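Local coordinates for tRNA nucleotidyl transferase-related protein (PDB 3H38), which adds the CCA sequence to the 3' end of tRNA as a class II CCA-adding enzyme, this chain being the C-terminal, nucleotidyltransferase-bearing part of a longer protein, at residues G380-L383 against I384-I388; L217-E220 against L221-L225; G153-R156 against D157-G161; V165-T168 against L169-V172. All coordinates share one frame; numbering follows the deposited sequence.

Contact 1 (G380-L383 against I384-I388); sequences GEYL and IRKGI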
loop_
_atom_site.group_PDB
_atom_site.type_symbol
_atom_site.label_atom_id
_atom_site.label_comp_id
_atom_site.label_asym_id
_atom_site.label_seq_id
_atom_site.Cartn_x
_atom_site.Cartn_y
_atom_site.Cartn_z
ATOM N N GLY A 380 37.320 -14.740 16.108
ATOM C CA GLY A 380 36.148 -15.259 16.773
ATOM C C GLY A 380 36.371 -15.075 18.260
ATOM O O GLY A 380 37.437 -14.629 18.696
ATOM N N GLU A 381 35.352 -15.403 19.042
ATOM C CA GLU A 381 35.487 -15.560 20.483
ATOM C C GLU A 381 36.529 -16.655 20.727
ATOM O O GLU A 381 37.317 -16.620 21.682
ATOM C CB GLU A 381 34.141 -15.993 21.083
ATOM C CG GLU A 381 32.944 -15.067 20.776
ATOM C CD GLU A 381 32.381 -15.226 19.361
ATOM O OE1 GLU A 381 31.262 -15.772 19.221
ATOM O OE2 GLU A 381 33.049 -14.803 18.391
ATOM N N TYR A 382 36.524 -17.636 19.833
ATOM C CA TYR A 382 37.451 -18.747 19.918
ATOM C C TYR A 382 38.861 -18.474 19.386
ATOM O O TYR A 382 39.786 -19.235 19.677
ATOM C CB TYR A 382 36.830 -20.035 19.351
ATOM C CG TYR A 382 36.473 -20.936 20.484
ATOM C CD1 TYR A 382 37.451 -21.700 21.094
ATOM C CD2 TYR A 382 35.191 -20.955 21.019
ATOM C CE1 TYR A 382 37.162 -22.497 22.170
ATOM C CE2 TYR A 382 34.891 -21.763 22.102
ATOM C CZ TYR A 382 35.893 -22.528 22.671
ATOM O OH TYR A 382 35.646 -23.341 23.749
ATOM N N LEU A 383 39.041 -17.392 18.632
ATOM C CA LEU A 383 40.392 -16.953 18.313
ATOM C C LEU A 383 40.926 -16.303 19.577
ATOM O O LEU A 383 42.137 -16.247 19.813
ATOM C CB LEU A 383 40.415 -15.962 17.146
ATOM C CG LEU A 383 41.725 -15.950 16.331
ATOM C CD1 LEU A 383 42.891 -15.256 17.034
ATOM C CD2 LEU A 383 42.110 -17.382 15.938
ATOM N N ILE A 384 39.997 -15.833 20.400
ATOM C CA ILE A 384 40.341 -15.140 21.630
ATOM C C ILE A 384 40.627 -16.098 22.786
ATOM O O ILE A 384 41.590 -15.893 23.531
ATOM C CB ILE A 384 39.258 -14.111 22.029
ATOM C CG1 ILE A 384 39.335 -12.874 21.124
ATOM C CG2 ILE A 384 39.421 -13.701 23.481
ATOM C CD1 ILE A 384 38.579 -11.670 21.655
ATOM N N ARG A 385 39.810 -17.140 22.939
ATOM C CA ARG A 385 40.041 -18.112 24.008
ATOM C C ARG A 385 41.436 -18.769 23.944
ATOM O O ARG A 385 41.872 -19.409 24.903
ATOM C CB ARG A 385 38.925 -19.166 24.078
ATOM C CG ARG A 385 37.964 -19.016 25.265
ATOM C CD ARG A 385 36.639 -18.363 24.898
ATOM N NE ARG A 385 35.523 -19.061 25.555
ATOM C CZ ARG A 385 34.227 -18.893 25.277
ATOM N NH1 ARG A 385 33.840 -18.028 24.345
ATOM N NH2 ARG A 385 33.312 -19.601 25.941
ATOM N N LYS A 386 42.138 -18.601 22.826
ATOM C CA LYS A 386 43.550 -18.978 22.758
ATOM C C LYS A 386 44.419 -17.805 23.247
ATOM O O LYS A 386 45.113 -17.153 22.461
ATOM C CB LYS A 386 43.942 -19.391 21.333
ATOM C CG LYS A 386 42.802 -20.016 20.511
ATOM C CD LYS A 386 42.387 -21.415 21.005
ATOM C CE LYS A 386 41.039 -21.864 20.417
ATOM N NZ LYS A 386 40.977 -21.972 18.915
ATOM N N GLY A 387 44.354 -17.533 24.550
ATOM C CA GLY A 387 45.083 -16.429 25.153
ATOM C C GLY A 387 44.314 -15.713 26.254
ATOM O O GLY A 387 44.907 -14.963 27.036
ATOM N N ILE A 388 43.003 -15.949 26.326
ATOM C CA ILE A 388 42.119 -15.198 27.222
ATOM C C ILE A 388 40.792 -15.887 27.477
ATOM O O ILE A 388 40.071 -16.242 26.539
ATOM C CB ILE A 388 41.677 -13.887 26.595
ATOM C CG1 ILE A 388 42.817 -12.867 26.528
ATOM C CG2 ILE A 388 40.488 -13.333 27.366
ATOM C CD1 ILE A 388 42.430 -11.669 25.695
#
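Y382 is met by R385 and K386 in two different ways. CB of R385 lies over one face of the tyrosine ring, 4.2 Å from Y382 CD1. The arginine, bent at chi2 and chi3, then doubles back until Y382 CE2 stands over the centre of its guanidinium, 4.3 Å above the plane. K386 arrives at the ring edge instead, its CE in the ring plane and 3.7 Å from Y382 CD1, with the two side chains crossing at roughly a right angle. At the guanidinium edge, E381 offers only its CB, 3.9 Å from R385 NH1; the E381 carboxylate turns elsewhere, leaving OE1 6.2 Å from R385 NH1.

The backbone bonds belong to the short, weakly bonded helical turn around 381-383. R385 N donates to E381 O over 2.8 Å, whereas I384 N divides itself weakly between G380 O and E381 O. The chain leaves this turn through an inverse gamma turn centred on K386, followed by G387, whose backbone angles by themselves call for glycine.

Apolar burial falls to I384: beyond the turn its side chain packs on I394, V397 and L398 of helix 392-407, far from the nucleotide site.

Contact 2 (L217-E220 against L221-L225); sequences LRQE and LEKIL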
loop_
_atom_site.group_PDB
_atom_site.type_symbol
_atom_site.label_atom_id
_atom_site.label_comp_id
_atom_site.label_asym_id
_atom_site.label_seq_id
_atom_site.Cartn_x
_atom_site.Cartn_y
_atom_site.Cartn_z
ATOM N N LEU A 217 -9.672 -0.527 7.070
ATOM C CA LEU A 217 -8.983 0.740 6.979
ATOM C C LEU A 217 -7.480 0.537 6.699
ATOM O O LEU A 217 -6.891 1.228 5.857
ATOM C CB LEU A 217 -9.179 1.480 8.298
ATOM C CG LEU A 217 -10.155 2.645 8.518
ATOM C CD1 LEU A 217 -11.217 2.749 7.480
ATOM C CD2 LEU A 217 -10.743 2.579 9.928
ATOM N N ARG A 218 -6.859 -0.416 7.392
ATOM C CA ARG A 218 -5.426 -0.602 7.244
ATOM C C ARG A 218 -5.164 -0.951 5.797
ATOM O O ARG A 218 -4.222 -0.454 5.155
ATOM C CB ARG A 218 -4.915 -1.708 8.177
ATOM C CG ARG A 218 -3.561 -2.270 7.802
ATOM C CD ARG A 218 -2.911 -3.092 8.910
ATOM N NE ARG A 218 -1.674 -3.681 8.410
ATOM C CZ ARG A 218 -0.851 -4.447 9.123
ATOM N NH1 ARG A 218 0.247 -4.932 8.575
ATOM N NH2 ARG A 218 -1.125 -4.739 10.374
ATOM N N GLN A 219 -6.024 -1.796 5.261
ATOM C CA GLN A 219 -5.773 -2.285 3.943
ATOM C C GLN A 219 -5.887 -1.178 2.903
ATOM O O GLN A 219 -5.137 -1.170 1.923
ATOM C CB GLN A 219 -6.696 -3.445 3.599
ATOM C CG GLN A 219 -6.377 -3.983 2.218
ATOM C CD GLN A 219 -7.617 -4.251 1.396
ATOM O OE1 GLN A 219 -8.001 -3.441 0.537
ATOM N NE2 GLN A 219 -8.264 -5.390 1.657
ATOM N N GLU A 220 -6.815 -0.246 3.098
ATOM C CA GLU A 220 -6.907 0.880 2.174
ATOM C C GLU A 220 -5.697 1.798 2.394
ATOM O O GLU A 220 -5.240 2.500 1.486
ATOM C CB GLU A 220 -8.227 1.636 2.348
ATOM C CG GLU A 220 -9.467 0.878 1.822
ATOM C CD GLU A 220 -9.368 0.454 0.347
ATOM O OE1 GLU A 220 -8.832 1.226 -0.465
ATOM O OE2 GLU A 220 -9.828 -0.658 -0.003
ATOM N N LEU A 221 -5.163 1.762 3.607
ATOM C CA LEU A 221 -3.966 2.521 3.919
ATOM C C LEU A 221 -2.748 1.960 3.215
ATOM O O LEU A 221 -2.004 2.711 2.601
ATOM C CB LEU A 221 -3.731 2.574 5.425
ATOM C CG LEU A 221 -3.780 3.943 6.117
ATOM C CD1 LEU A 221 -4.352 5.040 5.237
ATOM C CD2 LEU A 221 -4.542 3.854 7.446
ATOM N N GLU A 222 -2.525 0.650 3.303
ATOM C CA GLU A 222 -1.361 0.085 2.626
ATOM C C GLU A 222 -1.468 0.410 1.141
ATOM O O GLU A 222 -0.482 0.726 0.467
ATOM C CB GLU A 222 -1.250 -1.423 2.878
ATOM C CG GLU A 222 -0.764 -1.768 4.281
ATOM C CD GLU A 222 -1.436 -2.994 4.882
ATOM O OE1 GLU A 222 -2.561 -3.355 4.446
ATOM O OE2 GLU A 222 -0.842 -3.591 5.814
ATOM N N LYS A 223 -2.668 0.346 0.623
ATOM C CA LYS A 223 -2.912 0.586 -0.772
ATOM C C LYS A 223 -2.569 1.991 -1.187
ATOM O O LYS A 223 -1.900 2.186 -2.159
ATOM C CB LYS A 223 -4.368 0.322 -1.068
ATOM C CG LYS A 223 -4.659 -0.669 -2.104
ATOM C CD LYS A 223 -5.953 -1.265 -1.717
ATOM C CE LYS A 223 -6.496 -2.208 -2.715
ATOM N NZ LYS A 223 -7.911 -2.494 -2.361
ATOM N N ILE A 224 -2.991 2.965 -0.416
ATOM C CA ILE A 224 -2.458 4.323 -0.575
ATOM C C ILE A 224 -0.917 4.346 -0.592
ATOM O O ILE A 224 -0.306 4.992 -1.447
ATOM C CB ILE A 224 -2.925 5.265 0.535
ATOM C CG1 ILE A 224 -4.263 5.896 0.156
ATOM C CG2 ILE A 224 -1.890 6.366 0.748
ATOM C CD1 ILE A 224 -4.948 6.555 1.322
ATOM N N LEU A 225 -0.289 3.624 0.334
ATOM C CA LEU A 225 1.167 3.677 0.444
ATOM C C LEU A 225 1.850 3.142 -0.795
ATOM O O LEU A 225 2.933 3.589 -1.148
ATOM C CB LEU A 225 1.652 2.949 1.703
ATOM C CG LEU A 225 1.022 3.638 2.918
ATOM C CD1 LEU A 225 1.574 3.182 4.268
ATOM C CD2 LEU A 225 1.149 5.142 2.742
#
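R218 and E222, one turn apart on helix 214-225, are joined by an i to i+4 salt bridge. R218 NE donates to E222 OE2 at 2.7 Å, nearly straight at 165°, and a weak second bond joins R218 NH1 to the same oxygen. The carboxylate oxygen lies in the guanidinium plane, but is itself approached from above the carboxylate plane, the two flat groups being 64° apart. The arginine can offer this edge because its chain runs extended from CG to NE, with CG anti to the backbone N (chi1 162°). The other oxygen, E222 OE1, rests 3.4 Å from Q219 CA.

E220 is paired quite differently and has its main partners beyond the helix: OE1 forms a salt bridge with R183 and OE2 one with R180, both arginines that bind nucleotide in other structures of this protein; none is bound here. Within the helix, K223 NZ makes a long salt bridge to E220 OE2, at 3.6 Å, and a hydrogen bond to Q219 OE1, at 3.1 Å. E220 is thus a second-shell carboxylate that can position these two arginines and would be expected to temper their charge.

L221 N donates to L217 O in the regular helical pattern, and the same backbone path brings L221 CB to 3.1 Å from R218 O. On the apolar side L221 packs on L179 of helix 177-187, I224 on S233 and M237 of helix 230-239, and R218 with E222 on F280 of helix 279-287.

Contact 3 (G153-R156 against D157-G161); sequences GGYR and DLKEG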
loop_
_atom_site.group_PDB
_atom_site.type_symbol
_atom_site.label_atom_id
_atom_site.label_comp_id
_atom_site.label_asym_id
_atom_site.label_seq_id
_atom_site.Cartn_x
_atom_site.Cartn_y
_atom_site.Cartn_z
ATOM N N GLY A 153 -22.481 8.886 -15.300
ATOM C CA GLY A 153 -21.794 10.084 -15.743
ATOM C C GLY A 153 -20.287 9.916 -15.632
ATOM O O GLY A 153 -19.542 10.887 -15.560
ATOM N N GLY A 154 -19.861 8.659 -15.619
ATOM C CA GLY A 154 -18.469 8.274 -15.558
ATOM C C GLY A 154 -17.602 8.694 -16.722
ATOM O O GLY A 154 -16.459 9.075 -16.501
ATOM N N TYR A 155 -18.126 8.620 -17.947
ATOM C CA TYR A 155 -17.375 9.032 -19.155
ATOM C C TYR A 155 -17.013 10.499 -19.058
ATOM O O TYR A 155 -15.850 10.886 -19.207
ATOM C CB TYR A 155 -18.230 8.840 -20.408
ATOM C CG TYR A 155 -17.556 9.115 -21.746
ATOM C CD1 TYR A 155 -16.866 8.102 -22.429
ATOM C CD2 TYR A 155 -17.644 10.373 -22.356
ATOM C CE1 TYR A 155 -16.260 8.338 -23.673
ATOM C CE2 TYR A 155 -17.049 10.622 -23.595
ATOM C CZ TYR A 155 -16.354 9.602 -24.260
ATOM O OH TYR A 155 -15.759 9.852 -25.505
ATOM N N ARG A 156 -18.055 11.292 -18.825
ATOM C CA ARG A 156 -17.996 12.721 -18.580
ATOM C C ARG A 156 -17.068 13.059 -17.405
ATOM O O ARG A 156 -16.340 14.038 -17.467
ATOM C CB ARG A 156 -19.416 13.232 -18.286
ATOM C CG ARG A 156 -19.572 14.757 -18.223
ATOM C CD ARG A 156 -19.506 15.289 -16.777
ATOM N NE ARG A 156 -20.405 14.564 -15.881
ATOM C CZ ARG A 156 -21.599 15.003 -15.477
ATOM N NH1 ARG A 156 -22.334 14.258 -14.654
ATOM N NH2 ARG A 156 -22.064 16.183 -15.882
ATOM N N ASP A 157 -17.111 12.266 -16.332
ATOM C CA ASP A 157 -16.329 12.577 -15.129
ATOM C C ASP A 157 -14.845 12.312 -15.357
ATOM O O ASP A 157 -14.005 12.905 -14.696
ATOM C CB ASP A 157 -16.833 11.799 -13.896
ATOM C CG ASP A 157 -18.060 12.439 -13.267
ATOM O OD1 ASP A 157 -18.777 11.777 -12.461
ATOM O OD2 ASP A 157 -18.320 13.616 -13.602
ATOM N N LEU A 158 -14.529 11.396 -16.267
ATOM C CA LEU A 158 -13.152 11.217 -16.742
ATOM C C LEU A 158 -12.643 12.473 -17.468
ATOM O O LEU A 158 -11.564 12.979 -17.167
ATOM C CB LEU A 158 -13.037 9.998 -17.682
ATOM C CG LEU A 158 -13.335 8.603 -17.103
ATOM C CD1 LEU A 158 -13.343 7.576 -18.193
ATOM C CD2 LEU A 158 -12.303 8.212 -16.078
ATOM N N LYS A 159 -13.430 12.965 -18.422
ATOM C CA LYS A 159 -13.055 14.125 -19.237
ATOM C C LYS A 159 -12.973 15.413 -18.412
ATOM O O LYS A 159 -12.444 16.433 -18.880
ATOM C CB LYS A 159 -14.013 14.283 -20.450
ATOM C CG LYS A 159 -13.562 13.494 -21.694
ATOM C CD LYS A 159 -14.537 13.553 -22.879
ATOM C CE LYS A 159 -13.940 12.809 -24.092
ATOM N NZ LYS A 159 -14.858 12.720 -25.279
ATOM N N GLU A 160 -13.475 15.353 -17.178
ATOM C CA GLU A 160 -13.444 16.505 -16.278
ATOM C C GLU A 160 -12.554 16.268 -15.071
ATOM O O GLU A 160 -12.469 17.126 -14.163
ATOM C CB GLU A 160 -14.855 16.861 -15.824
ATOM C CG GLU A 160 -15.799 16.994 -16.987
ATOM C CD GLU A 160 -16.963 17.917 -16.709
ATOM O OE1 GLU A 160 -17.567 18.407 -17.696
ATOM O OE2 GLU A 160 -17.269 18.149 -15.516
ATOM N N GLY A 161 -11.895 15.104 -15.066
ATOM C CA GLY A 161 -10.940 14.762 -14.020
ATOM C C GLY A 161 -11.555 14.725 -12.635
ATOM O O GLY A 161 -10.960 15.254 -11.675
#
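This is a one-turn contact inside the short helix 154-159 of the polymerase head domain, in which Y155 pairs with K159 on one flank and R156 with D157 and E160 on another. K159 NZ donates to Y155 OH at 3.0 Å. The lysine, extended beyond CG, runs side by side with the tyrosine and in the same direction, so that K159 CD also touches the ring, 3.9 Å from Y155 CE2.

D157 is the polar centre. R156 NE forms a salt bridge with D157 OD2 at 3.2 Å, the guanidinium and carboxylate planes being only 10° apart. The same oxygen also pairs with R164, and D157 OD1 is bonded to T132 OG1, which leaves the buried carboxylate gripped at both oxygens. R156 CD meets E160 CD at 3.7 Å, but the charged ends stay apart, with E160 OE2 4.8 Å from R156 NE.

Both helix ends rely on glycine. G153 holds the N-cap position with backbone angles that suit no other residue well, and its O accepts from D157 N at 2.9 Å. D150 receives the N-H groups of G154 and Y155 at this start. At the far end, G161 takes a positive phi in a Schellman motif, its N donating to L158 O. L158 N bonds to G154 O at 3.0 Å, while the L158 side chain packs on L48 and on R45, a nucleotide-binding residue, both in helix 42-49.

Contact 4 (V165-T168 against L169-V172); sequences VLHT and LSFV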
loop_
_atom_site.group_PDB
_atom_site.type_symbol
_atom_site.label_atom_id
_atom_site.label_comp_id
_atom_site.label_asym_id
_atom_site.label_seq_id
_atom_site.Cartn_x
_atom_site.Cartn_y
_atom_site.Cartn_z
ATOM N N VAL A 165 -18.938 10.128 -6.052
ATOM C CA VAL A 165 -19.653 8.946 -5.574
ATOM C C VAL A 165 -21.018 8.796 -6.277
ATOM O O VAL A 165 -21.577 9.777 -6.812
ATOM C CB VAL A 165 -19.850 8.974 -4.025
ATOM C CG1 VAL A 165 -18.515 8.834 -3.295
ATOM C CG2 VAL A 165 -20.617 10.228 -3.587
ATOM N N LEU A 166 -21.559 7.580 -6.260
ATOM C CA LEU A 166 -22.815 7.305 -6.975
ATOM C C LEU A 166 -24.115 7.672 -6.254
ATOM O O LEU A 166 -25.166 7.714 -6.888
ATOM C CB LEU A 166 -22.891 5.834 -7.407
ATOM C CG LEU A 166 -21.664 5.127 -7.995
ATOM C CD1 LEU A 166 -22.116 3.895 -8.750
ATOM C CD2 LEU A 166 -20.882 6.028 -8.905
ATOM N N HIS A 167 -24.063 7.892 -4.940
ATOM C CA HIS A 167 -25.244 8.300 -4.153
ATOM C C HIS A 167 -24.814 8.931 -2.839
ATOM O O HIS A 167 -23.635 8.823 -2.439
ATOM C CB HIS A 167 -26.140 7.107 -3.830
ATOM C CG HIS A 167 -25.474 6.087 -2.968
ATOM N ND1 HIS A 167 -24.708 5.064 -3.478
ATOM C CD2 HIS A 167 -25.436 5.951 -1.612
ATOM C CE1 HIS A 167 -24.236 4.326 -2.483
ATOM N NE2 HIS A 167 -24.656 4.854 -1.345
ATOM N N THR A 168 -25.789 9.532 -2.151
ATOM C CA THR A 168 -25.559 10.298 -0.908
ATOM C C THR A 168 -25.033 9.573 0.338
ATOM O O THR A 168 -24.467 10.204 1.216
ATOM C CB THR A 168 -26.816 11.096 -0.504
ATOM O OG1 THR A 168 -27.038 12.108 -1.485
ATOM C CG2 THR A 168 -26.623 11.798 0.846
ATOM N N LEU A 169 -25.216 8.272 0.429
ATOM C CA LEU A 169 -24.844 7.545 1.633
ATOM C C LEU A 169 -23.567 6.779 1.367
ATOM O O LEU A 169 -23.205 5.849 2.102
ATOM C CB LEU A 169 -25.971 6.567 2.012
ATOM C CG LEU A 169 -27.041 7.110 2.958
ATOM C CD1 LEU A 169 -27.044 8.643 3.020
ATOM C CD2 LEU A 169 -28.412 6.577 2.585
ATOM N N SER A 170 -22.878 7.149 0.300
ATOM C CA SER A 170 -21.744 6.331 -0.123
ATOM C C SER A 170 -20.620 6.260 0.924
ATOM O O SER A 170 -20.020 5.200 1.142
ATOM C CB SER A 170 -21.206 6.771 -1.479
ATOM O OG SER A 170 -20.097 5.954 -1.810
ATOM N N PHE A 171 -20.343 7.375 1.589
ATOM C CA PHE A 171 -19.283 7.365 2.590
ATOM C C PHE A 171 -19.721 6.714 3.879
ATOM O O PHE A 171 -18.934 6.025 4.521
ATOM C CB PHE A 171 -18.759 8.770 2.852
ATOM C CG PHE A 171 -18.003 9.336 1.687
ATOM C CD1 PHE A 171 -16.868 8.684 1.214
ATOM C CD2 PHE A 171 -18.447 10.488 1.039
ATOM C CE1 PHE A 171 -16.169 9.159 0.112
ATOM C CE2 PHE A 171 -17.738 10.993 -0.065
ATOM C CZ PHE A 171 -16.598 10.325 -0.523
ATOM N N VAL A 172 -20.987 6.930 4.223
ATOM C CA VAL A 172 -21.588 6.459 5.462
ATOM C C VAL A 172 -21.699 4.928 5.434
ATOM O O VAL A 172 -21.366 4.262 6.404
ATOM C CB VAL A 172 -22.986 7.061 5.601
ATOM C CG1 VAL A 172 -23.732 6.387 6.704
ATOM C CG2 VAL A 172 -22.903 8.566 5.827
HETATM O O HOH W 1 -20.545 5.492 -4.406
#
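S170 sets its CB over one face of the H167 ring in a CH-pi contact, 4.1 Å from the ring centroid and 17° off the normal, displaced toward the rim. L169 CB meets the same ring at its edge, in plane, 3.7 Å from H167 CD2. The histidine takes the crowded position between its backbone N and carbonyl carbon (chi1 63°), which folds the ring over the turn. V165 CG1 touches S170 OG at 3.6 Å and F171 CZ at 3.7 Å, valine and phenylalanine crossing at about a right angle.

The backbone explains this closeness. Residues H167 to S170 form a type I beta turn closed by S170 N donating to H167 O at 3.3 Å, and L169 is the N-cap of helix 170-173. A water joins the two arms, 3.0 Å from L166 N and 2.7 Å from S170 OG.

Farther out, S170 OG is bonded to R177 NH1, which places the serine beside a nucleotide-binding arginine, and H167 NE2 has a weak bond to D173. F171 packs between helix 194-205, on L199, L200 and A203, and helix 177-187, on R177 and I178, while V165 reaches T196.

How the contacts relate
Along the chain contacts 3, 4, 2 and 1 follow one another in series. Contacts 3 and 4 lie on the same side of the chain's centre, about 18 Å apart between centres, joined by strand 162-163. Contact 2 is about 20 Å from contact 4 and about 25 Å from contact 3 (centres), near the centre of the folded chain. Helix 177-187, with its nucleotide-binding arginines, relates contacts 4 and 2: each touches it from its own helix. Contact 1 stands apart, about 51 Å from contact 2 and about 74 Å from contact 3, centre to centre. Three contacts thus border the nucleotide site, and the fourth marks the remote C-terminal helical part.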